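Local atomic coordinates of HTH cro/C1-type domain-containing protein (Pseudomonas aeruginosa PAO1, PDB entry 7CSV), a protein that acts as the dimeric antitoxin HigA, a helix-turn-helix regulator that recognises specific pseudopalindromic DNA motifs. Residues N4-I9 with Q74-L79; I14-F19 with V45-G50; D54-L59 with T65-W70; T81-A84 with I90-E93. All coordinates share one frame; numbering follows the deposited sequence.

How the interactions relate
Three of the four contacts use helix 67-93, which runs from the helix-turn-helix domain out to the far end of the chain. Interaction 3 packs its first turn against helix 53-63, interaction 1 lays residues 4-9 along its middle, and interaction 4 is a bond between two of its later turns. Interactions 1 and 4 are neighbours, with centres about 12 Å apart, and Met-6 packs on Tyr-83. Interactions 3 and 4 lie about 28 Å apart between centres, and both reach the second subunit. Interaction 2 belongs to the domain: Leu-15 and Phe-19 meet Trp-70 of interaction 3, their contact centres about 13 Å apart.

Interaction 1: residues N4-I9 with Q74-L79; sequences NGMRPI and QSEYSL
Pro-8 and Tyr-77 make the apolar part of this contact. CB of Pro-8 lies 3.8 Å from CD1 of Tyr-77, approaching the phenol ring obliquely, and the CA atoms of this pair are the nearest across the two segments. The stiff proline ring suits an extended strip of chain that has to follow a helix without folding into one. With CG of Tyr-77 anti to its backbone N (chi1 171°), the ring is carried beside Pro-8; O of Ile-9 lies 3.5 Å from CB of Tyr-77 and meets the ring obliquely.

The contact joins the N-terminal arm, which precedes helix 11-23, to the middle of the long helix 67-93. Tyr-77 also meets the ring of His-10, the residue that follows the arm, edge-to-face.

Polar contact is indirect. A water donates to O of Arg-7 at 2.7 Å and to OE1 of Glu-76 at 2.8 Å, linking the arm's backbone to the helix. The bend of Glu-76 at chi2 (77°) turns its carboxylate toward the arm; its other oxygen, OE2, accepts from Gln-68 of the second subunit, so one side chain serves both the fold and the dimer.

A van der Waals contact of methyl with carboxylate oxygen is added by Met-6, a long, flexible chain bent at chi2 and chi3: its CE stands 3.4 Å from OE1 of Glu-76, the two side chains crossing at a slant.

Interaction 2: residues I14-F19 with V45-G50; sequences ILRDEF and VREQRG
Arg-16 leaves its helix with CG anti to the carbonyl carbon (chi1 -75°) and a bend at chi3, which swings the guanidinium over to Val-45 and Glu-47. On the other side, Glu-47 runs extended beyond CG (chi2 -169°) and brings its carboxylate up to NH2 of Arg-16. That nitrogen thus donates twice: to O of Val-45 at 2.7 Å, and in a nearly straight salt bridge to OE2 of Glu-47 at 3.0 Å, which uses its anti lone pair. Guanidinium and carboxylate are almost coplanar, 5° apart, and both acceptors lie at the guanidinium edge.

Glu-47 has positive phi and closes helix 38-45 with a Schellman motif. The contact therefore joins helix 11-23 of the helix-turn-helix domain to the C-terminal end of helix 38-45, where a cationic group suits a carbonyl of the last helical turn and would probably be favoured by the helix dipole.

Below the charged end the aliphatic part of arginine does apolar work: CG of Arg-16 rests 3.7 Å from CB of Val-45. Branched Val-45 also offers CG1 to CD2 of Leu-15 at 4.0 Å, while the other branch of Leu-15, CD1, meets Trp-70 and Leu-59.

Interaction 3: residues D54-L59 with T65-W70; sequences DMAIRL and TSAQFW
Ala-56 meets Ala-67 and Trp-70 with its single methyl: its CB is 3.5 Å from O of Ala-67 and 4.0 Å from CB of Trp-70. Small residues on both sides let the backbones come close, and CA of Ala-67 makes a CA-H...O contact with O of Ala-56. Ile-57 follows, the nearest backbone neighbour of Ala-67, with CG1 touching CB of Ala-67 at 4.0 Å. Its branched remainder serves the dimer, packing on Leu-79 of the second subunit.

Leu-59 closes the row with a CH-pi contact. Its CB lies over one face of the Trp-70 indole, 3.7 Å from the centroid of the five-membered ring, while CD1 of Leu-59 stands above CD2 of Trp-70, 3.9 Å away. The opposite face is met by CD2 of Phe-69, so the indole lies between two apolar groups. The first torsion of Trp-70 (chi1 -63°) sets CG anti to the carbonyl carbon and turns the ring toward Leu-59. Its NE1 gives a weak hydrogen bond to OG1 of Thr-65, and Ser-66 is the N-cap, its OG accepting from N of Phe-69.

The contact packs helix 53-63 against the start of helix 67-93, while Leu-15 and Phe-19 of helix 11-23 and Leu-30 and Leu-34 of helix 27-34 pack around it.

Interaction 4: residues T81-A84 with I90-E93; sequences TAYA and IEHE
Tyr-83 and Glu-91 meet through their polar ends, and this one pair carries the close part of the contact. The phenol OH donates to OE1 of Glu-91 at 2.9 Å, reaching that oxygen on the syn side but 23° out of the carboxylate plane. OE2 instead meets the ring edge, near its plane, 3.3 Å from CE1 of Tyr-83. The hydroxyl is thus set between the two oxygens: OE2 of Glu-91 is only a little farther from OH of Tyr-83, at 3.1 Å, while ring and carboxylate planes stand 64° apart. A tyrosine suits the place because its rigid ring carries a donor well away from the backbone, and a glutamate because its chain, extended beyond CG, can reach back along the helix to meet it. With chi1 of Tyr-83 at -172°, CG is anti to the backbone N and the ring slants outward and forward along the helix toward Glu-91.

Beyond the hydroxyl the contact is loose. The CA atoms of Tyr-83 and Ile-90, the nearest pair across the segments, are 8.6 Å apart, and only 92 Å² is buried in all. Both contacting residues remain partly exposed, consistent with a surface bond spanning two turns of one helix.

Helix 67-93 is flanked here by the N-terminal arm, where Met-6 packs on Tyr-83, and by the second subunit, whose Ile-57 touches Tyr-83 and whose Arg-61 packs against Glu-91.

Interaction 1: residues N4-I9 with Q74-L79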
loop_
_atom_site.group_PDB
_atom_site.type_symbol
_atom_site.label_atom_id
_atom_site.label_comp_id
_atom_site.label_asym_id
_atom_site.label_seq_id
_atom_site.Cartn_x
_atom_site.Cartn_y
_atom_site.Cartn_z
ATOM N N ASN A 4 -20.170 10.162 3.055
ATOM C CA ASN A 4 -19.209 9.114 3.378
ATOM C C ASN A 4 -18.004 9.690 4.120
ATOM O O ASN A 4 -17.743 10.896 4.100
ATOM C CB ASN A 4 -18.740 8.409 2.106
ATOM C CG ASN A 4 -19.815 7.529 1.491
ATOM O OD1 ASN A 4 -20.602 6.907 2.204
ATOM N ND2 ASN A 4 -19.844 7.462 0.158
ATOM N N GLY A 5 -17.254 8.804 4.779
ATOM C CA GLY A 5 -16.065 9.252 5.481
ATOM C C GLY A 5 -15.120 8.095 5.719
ATOM O O GLY A 5 -15.477 6.928 5.547
ATOM N N MET A 6 -13.893 8.433 6.111
ATOM C CA MET A 6 -12.861 7.445 6.416
ATOM C C MET A 6 -12.279 7.720 7.792
ATOM O O MET A 6 -11.852 8.845 8.077
ATOM C CB MET A 6 -11.731 7.475 5.379
ATOM C CG MET A 6 -12.163 7.212 3.947
ATOM S SD MET A 6 -12.491 5.455 3.674
ATOM C CE MET A 6 -10.815 4.815 3.730
ATOM N N ARG A 7 -12.248 6.699 8.639
ATOM C CA ARG A 7 -11.564 6.801 9.910
ATOM C C ARG A 7 -10.391 5.826 9.909
ATOM O O ARG A 7 -10.565 4.656 9.541
ATOM C CB ARG A 7 -12.523 6.507 11.087
ATOM C CG ARG A 7 -11.824 6.011 12.349
ATOM C CD ARG A 7 -12.410 6.554 13.660
ATOM N NE ARG A 7 -12.608 8.007 13.691
ATOM C CZ ARG A 7 -13.518 8.623 14.445
ATOM N NH1 ARG A 7 -13.633 9.947 14.412
ATOM N NH2 ARG A 7 -14.287 7.918 15.268
ATOM N N PRO A 8 -9.194 6.266 10.287
ATOM C CA PRO A 8 -8.005 5.416 10.139
ATOM C C PRO A 8 -7.882 4.370 11.238
ATOM O O PRO A 8 -8.127 4.634 12.417
ATOM C CB PRO A 8 -6.845 6.424 10.194
ATOM C CG PRO A 8 -7.500 7.813 10.102
ATOM C CD PRO A 8 -8.849 7.637 10.693
ATOM N N ILE A 9 -7.485 3.166 10.836
ATOM C CA ILE A 9 -7.099 2.115 11.766
ATOM C C ILE A 9 -5.669 1.738 11.433
ATOM O O ILE A 9 -5.404 1.201 10.353
ATOM C CB ILE A 9 -8.012 0.889 11.666
ATOM C CG1 ILE A 9 -9.435 1.243 12.087
ATOM C CG2 ILE A 9 -7.477 -0.242 12.533
ATOM C CD1 ILE A 9 -10.292 0.033 12.255
ATOM N N GLN A 74 -2.194 -1.543 5.629
ATOM C CA GLN A 74 -1.434 -0.306 5.525
ATOM C C GLN A 74 -2.072 0.648 4.526
ATOM O O GLN A 74 -2.195 1.850 4.794
ATOM C CB GLN A 74 0.009 -0.619 5.122
ATOM C CG GLN A 74 0.861 0.640 4.936
ATOM C CD GLN A 74 1.025 1.410 6.215
ATOM O OE1 GLN A 74 1.202 0.829 7.287
ATOM N NE2 GLN A 74 0.949 2.739 6.124
ATOM N N SER A 75 -2.475 0.136 3.365
ATOM C CA SER A 75 -3.070 1.015 2.367
ATOM C C SER A 75 -4.371 1.615 2.878
ATOM O O SER A 75 -4.660 2.796 2.629
ATOM C CB SER A 75 -3.303 0.260 1.066
ATOM O OG SER A 75 -4.251 -0.760 1.237
ATOM N N GLU A 76 -5.180 0.824 3.591
ATOM C CA GLU A 76 -6.402 1.403 4.149
ATOM C C GLU A 76 -6.076 2.559 5.086
ATOM O O GLU A 76 -6.704 3.621 5.009
ATOM C CB GLU A 76 -7.235 0.342 4.874
ATOM C CG GLU A 76 -8.521 0.917 5.544
ATOM C CD GLU A 76 -9.663 1.200 4.578
ATOM O OE1 GLU A 76 -10.721 1.695 5.045
ATOM O OE2 GLU A 76 -9.537 0.935 3.362
ATOM N N TYR A 77 -5.068 2.383 5.952
ATOM C CA TYR A 77 -4.678 3.442 6.883
ATOM C C TYR A 77 -4.180 4.672 6.136
ATOM O O TYR A 77 -4.579 5.807 6.438
ATOM C CB TYR A 77 -3.592 2.925 7.842
ATOM C CG TYR A 77 -2.983 4.029 8.690
ATOM C CD1 TYR A 77 -3.605 4.466 9.859
ATOM C CD2 TYR A 77 -1.788 4.637 8.317
ATOM C CE1 TYR A 77 -3.041 5.488 10.637
ATOM C CE2 TYR A 77 -1.220 5.646 9.077
ATOM C CZ TYR A 77 -1.843 6.067 10.233
ATOM O OH TYR A 77 -1.251 7.064 10.975
ATOM N N SER A 78 -3.296 4.468 5.158
ATOM C CA SER A 78 -2.765 5.605 4.408
ATOM C C SER A 78 -3.867 6.310 3.632
ATOM O O SER A 78 -3.875 7.545 3.527
ATOM C CB SER A 78 -1.665 5.146 3.460
ATOM O OG SER A 78 -0.556 4.676 4.195
ATOM N N LEU A 79 -4.802 5.542 3.067
ATOM C CA LEU A 79 -5.906 6.179 2.352
ATOM C C LEU A 79 -6.792 6.963 3.300
ATOM O O LEU A 79 -7.258 8.062 2.959
ATOM C CB LEU A 79 -6.733 5.135 1.607
ATOM C CG LEU A 79 -6.098 4.633 0.310
ATOM C CD1 LEU A 79 -6.918 3.482 -0.266
ATOM C CD2 LEU A 79 -5.966 5.779 -0.713
HETATM O O HOH W 1 -10.312 3.114 7.365
#

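Interaction 2: residues I14-F19 with V45-G50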
loop_
_atom_site.group_PDB
_atom_site.type_symbol
_atom_site.label_atom_id
_atom_site.label_comp_id
_atom_site.label_asym_id
_atom_site.label_seq_id
_atom_site.Cartn_x
_atom_site.Cartn_y
_atom_site.Cartn_z
ATOM N N ILE A 14 -4.015 -3.826 14.704
ATOM C CA ILE A 14 -4.367 -5.202 14.368
ATOM C C ILE A 14 -3.235 -6.152 14.735
ATOM O O ILE A 14 -3.479 -7.276 15.197
ATOM C CB ILE A 14 -4.737 -5.294 12.878
ATOM C CG1 ILE A 14 -6.067 -4.559 12.651
ATOM C CG2 ILE A 14 -4.779 -6.748 12.399
ATOM C CD1 ILE A 14 -6.633 -4.715 11.285
ATOM N N LEU A 15 -1.983 -5.728 14.535
ATOM C CA LEU A 15 -0.854 -6.558 14.953
ATOM C C LEU A 15 -0.904 -6.817 16.453
ATOM O O LEU A 15 -0.775 -7.967 16.902
ATOM C CB LEU A 15 0.461 -5.881 14.567
ATOM C CG LEU A 15 1.772 -6.527 15.003
ATOM C CD1 LEU A 15 1.800 -7.936 14.484
ATOM C CD2 LEU A 15 2.950 -5.701 14.471
ATOM N N ARG A 16 -1.112 -5.748 17.239
ATOM C CA ARG A 16 -1.210 -5.870 18.693
ATOM C C ARG A 16 -2.351 -6.800 19.086
ATOM O O ARG A 16 -2.166 -7.738 19.864
ATOM C CB ARG A 16 -1.429 -4.487 19.333
ATOM C CG ARG A 16 -0.217 -3.579 19.402
ATOM C CD ARG A 16 -0.464 -2.372 20.332
ATOM N NE ARG A 16 -1.860 -1.928 20.327
ATOM C CZ ARG A 16 -2.331 -0.895 19.633
ATOM N NH1 ARG A 16 -3.620 -0.589 19.702
ATOM N NH2 ARG A 16 -1.529 -0.152 18.872
ATOM N N ASP A 17 -3.551 -6.534 18.572
ATOM C CA ASP A 17 -4.758 -7.170 19.089
ATOM C C ASP A 17 -4.929 -8.597 18.588
ATOM O O ASP A 17 -5.311 -9.478 19.364
ATOM C CB ASP A 17 -6.003 -6.366 18.706
ATOM C CG ASP A 17 -6.069 -5.012 19.376
ATOM O OD1 ASP A 17 -5.358 -4.783 20.370
ATOM O OD2 ASP A 17 -6.837 -4.166 18.883
ATOM N N GLU A 18 -4.696 -8.845 17.292
ATOM C CA GLU A 18 -5.023 -10.132 16.699
ATOM C C GLU A 18 -3.834 -11.069 16.614
ATOM O O GLU A 18 -4.013 -12.237 16.253
ATOM C CB GLU A 18 -5.606 -9.948 15.294
ATOM C CG GLU A 18 -6.813 -9.059 15.250
ATOM C CD GLU A 18 -7.993 -9.669 15.962
ATOM O OE1 GLU A 18 -7.947 -10.871 16.277
ATOM O OE2 GLU A 18 -8.966 -8.950 16.204
ATOM N N PHE A 19 -2.631 -10.588 16.908
ATOM C CA PHE A 19 -1.464 -11.452 16.782
ATOM C C PHE A 19 -0.627 -11.451 18.056
ATOM O O PHE A 19 -0.431 -12.510 18.661
ATOM C CB PHE A 19 -0.645 -11.034 15.559
ATOM C CG PHE A 19 -1.358 -11.268 14.258
ATOM C CD1 PHE A 19 -2.193 -10.303 13.723
ATOM C CD2 PHE A 19 -1.210 -12.476 13.578
ATOM C CE1 PHE A 19 -2.862 -10.524 12.534
ATOM C CE2 PHE A 19 -1.867 -12.701 12.387
ATOM C CZ PHE A 19 -2.698 -11.714 11.861
ATOM N N VAL A 45 3.760 -0.917 16.504
ATOM C CA VAL A 45 2.701 -1.166 17.476
ATOM C C VAL A 45 2.310 0.115 18.193
ATOM O O VAL A 45 1.185 0.220 18.684
ATOM C CB VAL A 45 3.098 -2.246 18.497
ATOM C CG1 VAL A 45 3.481 -3.538 17.781
ATOM C CG2 VAL A 45 4.214 -1.761 19.394
ATOM N N ARG A 46 3.216 1.083 18.269
ATOM C CA ARG A 46 2.902 2.404 18.806
ATOM C C ARG A 46 2.227 3.300 17.780
ATOM O O ARG A 46 1.925 4.462 18.098
ATOM C CB ARG A 46 4.176 3.076 19.306
ATOM C CG ARG A 46 4.764 2.463 20.568
ATOM C CD ARG A 46 4.119 3.060 21.808
ATOM N NE ARG A 46 4.753 4.314 22.204
ATOM C CZ ARG A 46 4.296 5.523 21.891
ATOM N NH1 ARG A 46 4.955 6.601 22.304
ATOM N NH2 ARG A 46 3.192 5.661 21.167
ATOM N N GLU A 47 2.001 2.793 16.561
ATOM C CA GLU A 47 1.333 3.543 15.494
ATOM C C GLU A 47 2.151 4.766 15.064
ATOM O O GLU A 47 1.597 5.799 14.672
ATOM C CB GLU A 47 -0.096 3.915 15.913
ATOM C CG GLU A 47 -0.828 2.703 16.497
ATOM C CD GLU A 47 -2.318 2.899 16.693
ATOM O OE1 GLU A 47 -2.881 3.891 16.182
ATOM O OE2 GLU A 47 -2.924 2.048 17.376
ATOM N N GLN A 48 3.478 4.631 15.108
ATOM C CA GLN A 48 4.428 5.671 14.738
ATOM C C GLN A 48 5.201 5.323 13.479
ATOM O O GLN A 48 6.150 6.033 13.128
ATOM C CB GLN A 48 5.424 5.922 15.875
ATOM C CG GLN A 48 4.777 6.205 17.193
ATOM C CD GLN A 48 3.962 7.485 17.142
ATOM O OE1 GLN A 48 4.472 8.536 16.764
ATOM N NE2 GLN A 48 2.687 7.394 17.495
ATOM N N ARG A 49 4.830 4.242 12.806
ATOM C CA ARG A 49 5.510 3.840 11.588
ATOM C C ARG A 49 4.588 2.889 10.845
ATOM O O ARG A 49 3.870 2.109 11.474
ATOM C CB ARG A 49 6.853 3.170 11.899
ATOM C CG ARG A 49 7.560 2.598 10.694
ATOM C CD ARG A 49 8.483 1.454 11.080
ATOM N NE ARG A 49 9.575 1.873 11.954
ATOM C CZ ARG A 49 10.664 2.513 11.537
ATOM N NH1 ARG A 49 11.610 2.848 12.402
ATOM N NH2 ARG A 49 10.808 2.825 10.255
ATOM N N GLY A 50 4.590 2.975 9.516
ATOM C CA GLY A 50 3.802 2.052 8.720
ATOM C C GLY A 50 4.525 0.747 8.427
ATOM O O GLY A 50 5.706 0.566 8.743
#

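Interaction 3: residues D54-L59 with T65-W70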
loop_
_atom_site.group_PDB
_atom_site.type_symbol
_atom_site.label_atom_id
_atom_site.label_comp_id
_atom_site.label_asym_id
_atom_site.label_seq_id
_atom_site.Cartn_x
_atom_site.Cartn_y
_atom_site.Cartn_z
ATOM N N ASP A 54 8.999 -4.907 2.885
ATOM C CA ASP A 54 9.887 -5.893 3.495
ATOM C C ASP A 54 9.294 -6.405 4.796
ATOM O O ASP A 54 9.265 -7.613 5.039
ATOM C CB ASP A 54 11.268 -5.271 3.718
ATOM C CG ASP A 54 12.275 -6.244 4.297
ATOM O OD1 ASP A 54 12.887 -6.997 3.514
ATOM O OD2 ASP A 54 12.471 -6.225 5.530
ATOM N N MET A 55 8.728 -5.500 5.605
ATOM C CA MET A 55 8.119 -5.910 6.866
ATOM C C MET A 55 6.877 -6.761 6.637
ATOM O O MET A 55 6.592 -7.665 7.427
ATOM C CB MET A 55 7.762 -4.678 7.704
ATOM C CG MET A 55 8.846 -4.293 8.699
ATOM S SD MET A 55 9.186 -5.554 9.957
ATOM C CE MET A 55 7.560 -6.010 10.489
ATOM N N ALA A 56 6.106 -6.464 5.584
ATOM C CA ALA A 56 4.921 -7.263 5.284
ATOM C C ALA A 56 5.295 -8.687 4.926
ATOM O O ALA A 56 4.587 -9.637 5.283
ATOM C CB ALA A 56 4.137 -6.639 4.132
ATOM N N ILE A 57 6.384 -8.850 4.179
ATOM C CA ILE A 57 6.848 -10.200 3.855
ATOM C C ILE A 57 7.290 -10.929 5.122
ATOM O O ILE A 57 6.980 -12.114 5.312
ATOM C CB ILE A 57 7.967 -10.135 2.801
ATOM C CG1 ILE A 57 7.420 -9.581 1.478
ATOM C CG2 ILE A 57 8.588 -11.521 2.572
ATOM C CD1 ILE A 57 8.502 -9.199 0.481
ATOM N N ARG A 58 7.986 -10.230 6.024
ATOM C CA ARG A 58 8.415 -10.846 7.278
ATOM C C ARG A 58 7.223 -11.248 8.137
ATOM O O ARG A 58 7.184 -12.356 8.676
ATOM C CB ARG A 58 9.345 -9.905 8.047
ATOM C CG ARG A 58 10.611 -9.557 7.292
ATOM C CD ARG A 58 11.557 -8.686 8.092
ATOM N NE ARG A 58 12.773 -8.447 7.314
ATOM C CZ ARG A 58 13.866 -9.208 7.352
ATOM N NH1 ARG A 58 13.943 -10.265 8.159
ATOM N NH2 ARG A 58 14.898 -8.909 6.578
ATOM N N LEU A 59 6.235 -10.362 8.276
ATOM C CA LEU A 59 5.075 -10.689 9.092
ATOM C C LEU A 59 4.265 -11.818 8.477
ATOM O O LEU A 59 3.765 -12.695 9.194
ATOM C CB LEU A 59 4.202 -9.446 9.270
ATOM C CG LEU A 59 4.776 -8.360 10.154
ATOM C CD1 LEU A 59 4.073 -7.024 9.871
ATOM C CD2 LEU A 59 4.593 -8.758 11.622
ATOM N N THR A 65 0.427 -15.575 7.078
ATOM C CA THR A 65 -0.508 -14.782 6.289
ATOM C C THR A 65 0.145 -14.461 4.955
ATOM O O THR A 65 1.349 -14.650 4.771
ATOM C CB THR A 65 -0.900 -13.467 6.972
ATOM O OG1 THR A 65 0.221 -12.571 6.945
ATOM C CG2 THR A 65 -1.352 -13.686 8.401
ATOM N N SER A 66 -0.650 -13.946 4.021
ATOM C CA SER A 66 -0.026 -13.338 2.861
ATOM C C SER A 66 0.646 -12.033 3.276
ATOM O O SER A 66 0.305 -11.423 4.295
ATOM C CB SER A 66 -1.056 -13.074 1.762
ATOM O OG SER A 66 -1.897 -11.989 2.137
ATOM N N ALA A 67 1.624 -11.607 2.480
ATOM C CA ALA A 67 2.193 -10.287 2.707
ATOM C C ALA A 67 1.189 -9.199 2.360
ATOM O O ALA A 67 1.179 -8.142 2.997
ATOM C CB ALA A 67 3.475 -10.118 1.895
ATOM N N GLN A 68 0.316 -9.465 1.387
ATOM C CA GLN A 68 -0.692 -8.489 0.989
ATOM C C GLN A 68 -1.674 -8.190 2.109
ATOM O O GLN A 68 -2.218 -7.084 2.162
ATOM C CB GLN A 68 -1.436 -8.984 -0.247
ATOM C CG GLN A 68 -0.656 -8.777 -1.530
ATOM C CD GLN A 68 -0.816 -7.376 -2.112
ATOM O OE1 GLN A 68 -1.069 -6.397 -1.395
ATOM N NE2 GLN A 68 -0.676 -7.279 -3.416
ATOM N N PHE A 69 -1.948 -9.167 2.977
ATOM C CA PHE A 69 -2.807 -8.914 4.134
ATOM C C PHE A 69 -2.338 -7.678 4.885
ATOM O O PHE A 69 -3.128 -6.771 5.175
ATOM C CB PHE A 69 -2.818 -10.137 5.060
ATOM C CG PHE A 69 -3.492 -9.897 6.397
ATOM C CD1 PHE A 69 -4.883 -9.941 6.516
ATOM C CD2 PHE A 69 -2.738 -9.634 7.530
ATOM C CE1 PHE A 69 -5.499 -9.726 7.753
ATOM C CE2 PHE A 69 -3.339 -9.422 8.770
ATOM C CZ PHE A 69 -4.721 -9.472 8.882
ATOM N N TRP A 70 -1.032 -7.610 5.170
ATOM C CA TRP A 70 -0.482 -6.474 5.902
ATOM C C TRP A 70 -0.439 -5.225 5.046
ATOM O O TRP A 70 -0.691 -4.127 5.547
ATOM C CB TRP A 70 0.913 -6.815 6.416
ATOM C CG TRP A 70 0.837 -7.934 7.374
ATOM C CD1 TRP A 70 1.072 -9.247 7.113
ATOM C CD2 TRP A 70 0.423 -7.856 8.734
ATOM N NE1 TRP A 70 0.867 -9.995 8.243
ATOM C CE2 TRP A 70 0.466 -9.169 9.256
ATOM C CE3 TRP A 70 0.043 -6.805 9.571
ATOM C CZ2 TRP A 70 0.135 -9.461 10.580
ATOM C CZ3 TRP A 70 -0.290 -7.096 10.889
ATOM C CH2 TRP A 70 -0.232 -8.411 11.380
#

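Interaction 4: residues T81-A84 with I90-E93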
loop_
_atom_site.group_PDB
_atom_site.type_symbol
_atom_site.label_atom_id
_atom_site.label_comp_id
_atom_site.label_asym_id
_atom_site.label_seq_id
_atom_site.Cartn_x
_atom_site.Cartn_y
_atom_site.Cartn_z
ATOM N N THR A 81 -6.044 8.458 6.198
ATOM C CA THR A 81 -5.406 9.697 6.620
ATOM C C THR A 81 -5.344 10.698 5.475
ATOM O O THR A 81 -5.629 11.887 5.666
ATOM C CB THR A 81 -4.013 9.399 7.169
ATOM O OG1 THR A 81 -3.171 8.925 6.110
ATOM C CG2 THR A 81 -4.117 8.321 8.211
ATOM N N ALA A 82 -4.994 10.227 4.274
ATOM C CA ALA A 82 -4.977 11.090 3.096
ATOM C C ALA A 82 -6.359 11.638 2.795
ATOM O O ALA A 82 -6.500 12.813 2.425
ATOM C CB ALA A 82 -4.455 10.323 1.880
ATOM N N TYR A 83 -7.392 10.802 2.937
ATOM C CA TYR A 83 -8.748 11.269 2.662
ATOM C C TYR A 83 -9.177 12.326 3.669
ATOM O O TYR A 83 -9.794 13.333 3.296
ATOM C CB TYR A 83 -9.748 10.116 2.681
ATOM C CG TYR A 83 -11.114 10.555 2.203
ATOM C CD1 TYR A 83 -11.370 10.707 0.848
ATOM C CD2 TYR A 83 -12.121 10.872 3.106
ATOM C CE1 TYR A 83 -12.623 11.132 0.395
ATOM C CE2 TYR A 83 -13.376 11.304 2.667
ATOM C CZ TYR A 83 -13.612 11.430 1.310
ATOM O OH TYR A 83 -14.848 11.861 0.867
ATOM N N ALA A 84 -8.898 12.101 4.952
ATOM C CA ALA A 84 -9.316 13.076 5.956
ATOM C C ALA A 84 -8.631 14.413 5.740
ATOM O O ALA A 84 -9.196 15.464 6.069
ATOM C CB ALA A 84 -9.022 12.551 7.360
ATOM N N ILE A 90 -10.058 17.126 -3.043
ATOM C CA ILE A 90 -9.889 16.313 -4.245
ATOM C C ILE A 90 -11.228 16.116 -4.941
ATOM O O ILE A 90 -11.344 16.273 -6.163
ATOM C CB ILE A 90 -9.234 14.963 -3.893
ATOM C CG1 ILE A 90 -7.747 15.157 -3.612
ATOM C CG2 ILE A 90 -9.428 13.965 -5.028
ATOM C CD1 ILE A 90 -7.040 13.890 -3.052
ATOM N N GLU A 91 -12.263 15.777 -4.175
ATOM C CA GLU A 91 -13.579 15.595 -4.772
ATOM C C GLU A 91 -14.144 16.907 -5.289
ATOM O O GLU A 91 -14.888 16.911 -6.278
ATOM C CB GLU A 91 -14.518 14.945 -3.757
ATOM C CG GLU A 91 -14.154 13.488 -3.559
ATOM C CD GLU A 91 -14.709 12.866 -2.297
ATOM O OE1 GLU A 91 -15.260 13.586 -1.441
ATOM O OE2 GLU A 91 -14.564 11.635 -2.166
ATOM N N HIS A 92 -13.779 18.023 -4.653
ATOM C CA HIS A 92 -14.228 19.336 -5.103
ATOM C C HIS A 92 -13.597 19.739 -6.430
ATOM O O HIS A 92 -14.239 20.432 -7.229
ATOM C CB HIS A 92 -13.921 20.371 -4.018
ATOM C CG HIS A 92 -14.251 21.784 -4.396
ATOM N ND1 HIS A 92 -15.545 22.243 -4.525
ATOM C CD2 HIS A 92 -13.449 22.847 -4.638
ATOM C CE1 HIS A 92 -15.525 23.525 -4.845
ATOM N NE2 HIS A 92 -14.266 23.916 -4.922
ATOM N N GLU A 93 -12.354 19.338 -6.689
ATOM C CA GLU A 93 -11.646 19.868 -7.845
ATOM C C GLU A 93 -11.518 18.900 -9.008
ATOM O O GLU A 93 -11.106 19.327 -10.089
ATOM C CB GLU A 93 -10.250 20.356 -7.448
ATOM C CG GLU A 93 -9.318 19.253 -7.000
ATOM C CD GLU A 93 -8.119 19.779 -6.240
ATOM O OE1 GLU A 93 -8.113 20.971 -5.866
ATOM O OE2 GLU A 93 -7.178 19.000 -6.010
#